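Local coordinates for imidazoleglycerol-phosphate dehydratase (Pyrococcus furiosus, PDB 5DNL), which catalyses the dehydration of D-erythro-imidazoleglycerol phosphate to imidazoleacetol phosphate, the sixth step of histidine biosynthesis, at residues A[91-96]-A[132-137]. Numbering follows the deposited sequence.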
ATOM      1  N   VAL A  91      24.417 -19.265 -22.532  1.00 12.25           N
ATOM      2  CA  VAL A  91      24.366 -18.940 -23.943  1.00 11.41           C
ATOM      3  C   VAL A  91      23.799 -20.150 -24.659  1.00 11.39           C
ATOM      4  O   VAL A  91      24.286 -21.271 -24.484  1.00 13.18           O
ATOM      5  CB  VAL A  91      25.746 -18.585 -24.516  1.00 12.38           C
ATOM      6  CG1 VAL A  91      25.630 -18.308 -26.021  1.00 14.03           C
ATOM      7  CG2 VAL A  91      26.297 -17.390 -23.783  1.00 13.59           C
ATOM      8  N   SER A  92      22.740 -19.934 -25.432  1.00 11.28           N
ATOM      9  CA  SER A  92      22.101 -21.029 -26.158  1.00 11.88           C
ATOM     10  C   SER A  92      21.913 -20.632 -27.601  1.00 14.98           C
ATOM     11  O   SER A  92      21.347 -19.559 -27.884  1.00 14.09           O
ATOM     12  CB  SER A  92      20.748 -21.360 -25.509  1.00 16.04           C
ATOM     13  OG  SER A  92      20.080 -22.444 -26.167  1.00 21.58           O
ATOM     14  N   VAL A  93      22.381 -21.488 -28.523  1.00 11.40           N
ATOM     15  CA  VAL A  93      22.360 -21.208 -29.950  1.00 12.33           C
ATOM     16  C   VAL A  93      21.624 -22.314 -30.686  1.00 13.41           C
ATOM     17  O   VAL A  93      21.803 -23.495 -30.395  1.00 12.48           O
ATOM     18  CB  VAL A  93      23.801 -21.084 -30.503  1.00 15.03           C
ATOM     19  CG1 VAL A  93      23.811 -20.983 -32.033  1.00 23.28           C
ATOM     20  CG2 VAL A  93      24.520 -19.903 -29.885  1.00 14.83           C
ATOM     21  N   ASP A  94      20.788 -21.917 -31.641  1.00 11.88           N
ATOM     22  CA  ASP A  94      20.174 -22.831 -32.603  1.00 11.69           C
ATOM     23  C   ASP A  94      20.408 -22.219 -33.982  1.00 12.99           C
ATOM     24  O   ASP A  94      19.848 -21.153 -34.288  1.00 12.90           O
ATOM     25  CB  ASP A  94      18.685 -23.005 -32.274  1.00 11.85           C
ATOM     26  CG  ASP A  94      17.903 -23.690 -33.349  1.00 16.82           C
ATOM     27  OD1 ASP A  94      18.504 -24.108 -34.355  1.00 16.00           O
ATOM     28  OD2 ASP A  94      16.656 -23.802 -33.194  1.00 14.87           O
ATOM     29  N   ILE A  95      21.219 -22.875 -34.829  1.00 11.26           N
ATOM     30  CA  ILE A  95      21.457 -22.419 -36.186  1.00 11.95           C
ATOM     31  C   ILE A  95      20.245 -22.847 -37.021  1.00 14.25           C
ATOM     32  O   ILE A  95      20.247 -23.822 -37.775  1.00 13.86           O
ATOM     33  CB  ILE A  95      22.813 -22.913 -36.751  1.00 12.79           C
ATOM     34  CG1 ILE A  95      23.944 -22.562 -35.777  1.00 14.02           C
ATOM     35  CG2 ILE A  95      23.074 -22.303 -38.107  1.00 14.60           C
ATOM     36  CD1 ILE A  95      25.326 -23.038 -36.207  1.00 16.71           C
ATOM     37  N   SER A  96      19.180 -22.074 -36.825  1.00 12.32           N
ATOM     38  CA  SER A  96      17.818 -22.420 -37.209  1.00 12.68           C
ATOM     39  C   SER A  96      17.364 -21.854 -38.552  1.00 13.48           C
ATOM     40  O   SER A  96      16.290 -22.217 -39.021  1.00 13.81           O
ATOM     41  CB  SER A  96      16.889 -21.785 -36.175  1.00 12.02           C
ATOM     42  OG  SER A  96      17.143 -20.382 -36.120  1.00 13.67           O
ATOM     43  N   ALA A 132      20.411 -17.420 -37.251  1.00 11.46           N
ATOM     44  CA  ALA A 132      20.377 -18.254 -36.070  1.00 11.88           C
ATOM     45  C   ALA A 132      19.556 -17.602 -34.965  1.00 11.19           C
ATOM     46  O   ALA A 132      19.369 -16.376 -34.957  1.00 12.83           O
ATOM     47  CB  ALA A 132      21.793 -18.525 -35.570  1.00 12.94           C
ATOM     48  N   THR A 133      19.125 -18.468 -34.052  1.00 11.96           N
ATOM     49  CA  THR A 133      18.486 -18.102 -32.791  1.00 12.70           C
ATOM     50  C   THR A 133      19.569 -18.046 -31.722  1.00 10.89           C
ATOM     51  O   THR A 133      20.248 -19.037 -31.497  1.00 11.67           O
ATOM     52  CB  THR A 133      17.472 -19.211 -32.414  1.00 14.44           C
ATOM     53  OG1 THR A 133      16.563 -19.471 -33.504  1.00 16.21           O
ATOM     54  CG2 THR A 133      16.681 -18.864 -31.172  1.00 13.34           C
ATOM     55  N   ILE A 134      19.685 -16.930 -31.001  1.00 11.87           N
ATOM     56  CA  ILE A 134      20.701 -16.774 -29.945  1.00 10.25           C
ATOM     57  C   ILE A 134      20.086 -16.193 -28.683  1.00 12.96           C
ATOM     58  O   ILE A 134      19.512 -15.104 -28.728  1.00 12.51           O
ATOM     59  CB  ILE A 134      21.845 -15.867 -30.407  1.00 11.66           C
ATOM     60  CG1 ILE A 134      22.468 -16.406 -31.700  1.00 13.35           C
ATOM     61  CG2 ILE A 134      22.898 -15.759 -29.303  1.00 14.08           C
ATOM     62  CD1 ILE A 134      23.613 -15.581 -32.249  1.00 16.33           C
ATOM     63  N   HIS A 135      20.219 -16.926 -27.573  1.00 10.68           N
ATOM     64  CA  HIS A 135      19.832 -16.458 -26.257  1.00 10.77           C
ATOM     65  C   HIS A 135      21.084 -16.230 -25.425  1.00 11.23           C
ATOM     66  O   HIS A 135      21.954 -17.110 -25.346  1.00 12.54           O
ATOM     67  CB  HIS A 135      18.989 -17.491 -25.534  1.00 11.79           C
ATOM     68  CG  HIS A 135      17.597 -17.603 -26.044  1.00 12.05           C
ATOM     69  ND1 HIS A 135      16.544 -16.985 -25.422  1.00 15.46           N
ATOM     70  CD2 HIS A 135      17.079 -18.286 -27.091  1.00 15.25           C
ATOM     71  CE1 HIS A 135      15.433 -17.250 -26.089  1.00 18.00           C
ATOM     72  NE2 HIS A 135      15.726 -18.051 -27.089  1.00 16.70           N
ATOM     73  N   ILE A 136      21.140 -15.077 -24.764  1.00 11.66           N
ATOM     74  CA  ILE A 136      22.160 -14.758 -23.753  0.50 11.00           C
ATOM     75  C   ILE A 136      21.353 -14.474 -22.488  1.00 12.15           C
ATOM     76  O   ILE A 136      20.607 -13.498 -22.470  1.00 13.14           O
ATOM     77  CB  ILE A 136      22.999 -13.500 -24.088  0.50 17.00           C
ATOM     78  CG1 ILE A 136      23.619 -13.545 -25.495  0.50 14.61           C
ATOM     79  CG2 ILE A 136      24.107 -13.318 -23.053  0.50 16.58           C
ATOM     80  CD1 ILE A 136      24.577 -14.685 -25.732  0.50 15.26           C
ATOM     81  N   LYS A 137      21.487 -15.316 -21.465  1.00 10.84           N
ATOM     82  CA  LYS A 137      20.687 -15.184 -20.248  1.00 11.11           C
ATOM     83  C   LYS A 137      21.608 -15.172 -19.059  1.00 11.74           C
ATOM     84  O   LYS A 137      22.189 -16.197 -18.682  1.00 12.18           O
ATOM     85  CB  LYS A 137      19.645 -16.298 -20.120  1.00 15.91           C
ATOM     86  CG  LYS A 137      18.693 -16.055 -18.952  1.00 20.82           C
ATOM     87  CD  LYS A 137      17.592 -17.092 -18.889  1.00 25.50           C
ATOM     88  CE  LYS A 137      16.462 -16.634 -17.971  1.00 30.40           C
ATOM     89  NZ  LYS A 137      15.534 -15.715 -18.696  1.00 39.91           N
TER
HETATM   90  O   HOH W   1      14.886 -21.724 -33.039  1.00 17.12           O
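With OG1 of T133 set beside its own backbone N (chi1 -53°) and OG of S96 held between backbone N and carbonyl carbon (chi1 56°), the two hydroxyls meet just past the end of strand 87-94, where an inverse gamma turn at I95 leads to S96, S96 OG lying 2.8 Å from T133 OG1. The S96 OG proton may instead go to D94 O, 3.4 Å from S96 OG, in a bond that would be weak. A water extends this polar end: it donates to T133 OG1 and, at 2.7 Å, to OD2 of D94, while OD1 of D94 forms a salt bridge with R76, which lines a pocket for the bound inhibitor, as does R98, whose backbone N hydrogen-bonds to S96 OG. The ladder beneath is regular antiparallel pairing. S92 and H135 exchange two backbone hydrogen bonds, H135 N to S92 O being almost straight at 178°, and D94 and T133 repeat the pattern, T133 N reaching D94 O at 2.8 Å. These are the two central strands, 87-94 and 133-140, of a four-stranded mixed sheet backed by helices 116-130 and 144-162, one of two like-ordered sheets in the chain. Side chains alternate accordingly. V91 and I134 pack on L155 and V93 on L159, all of helix 144-162, while I136, on the same face, touches V103. S92, D94, T133 and H135 point the other way, toward a second subunit, where H135 NE2 bonds to the carbonyl O of D85 and P83 packs on S92 and D94.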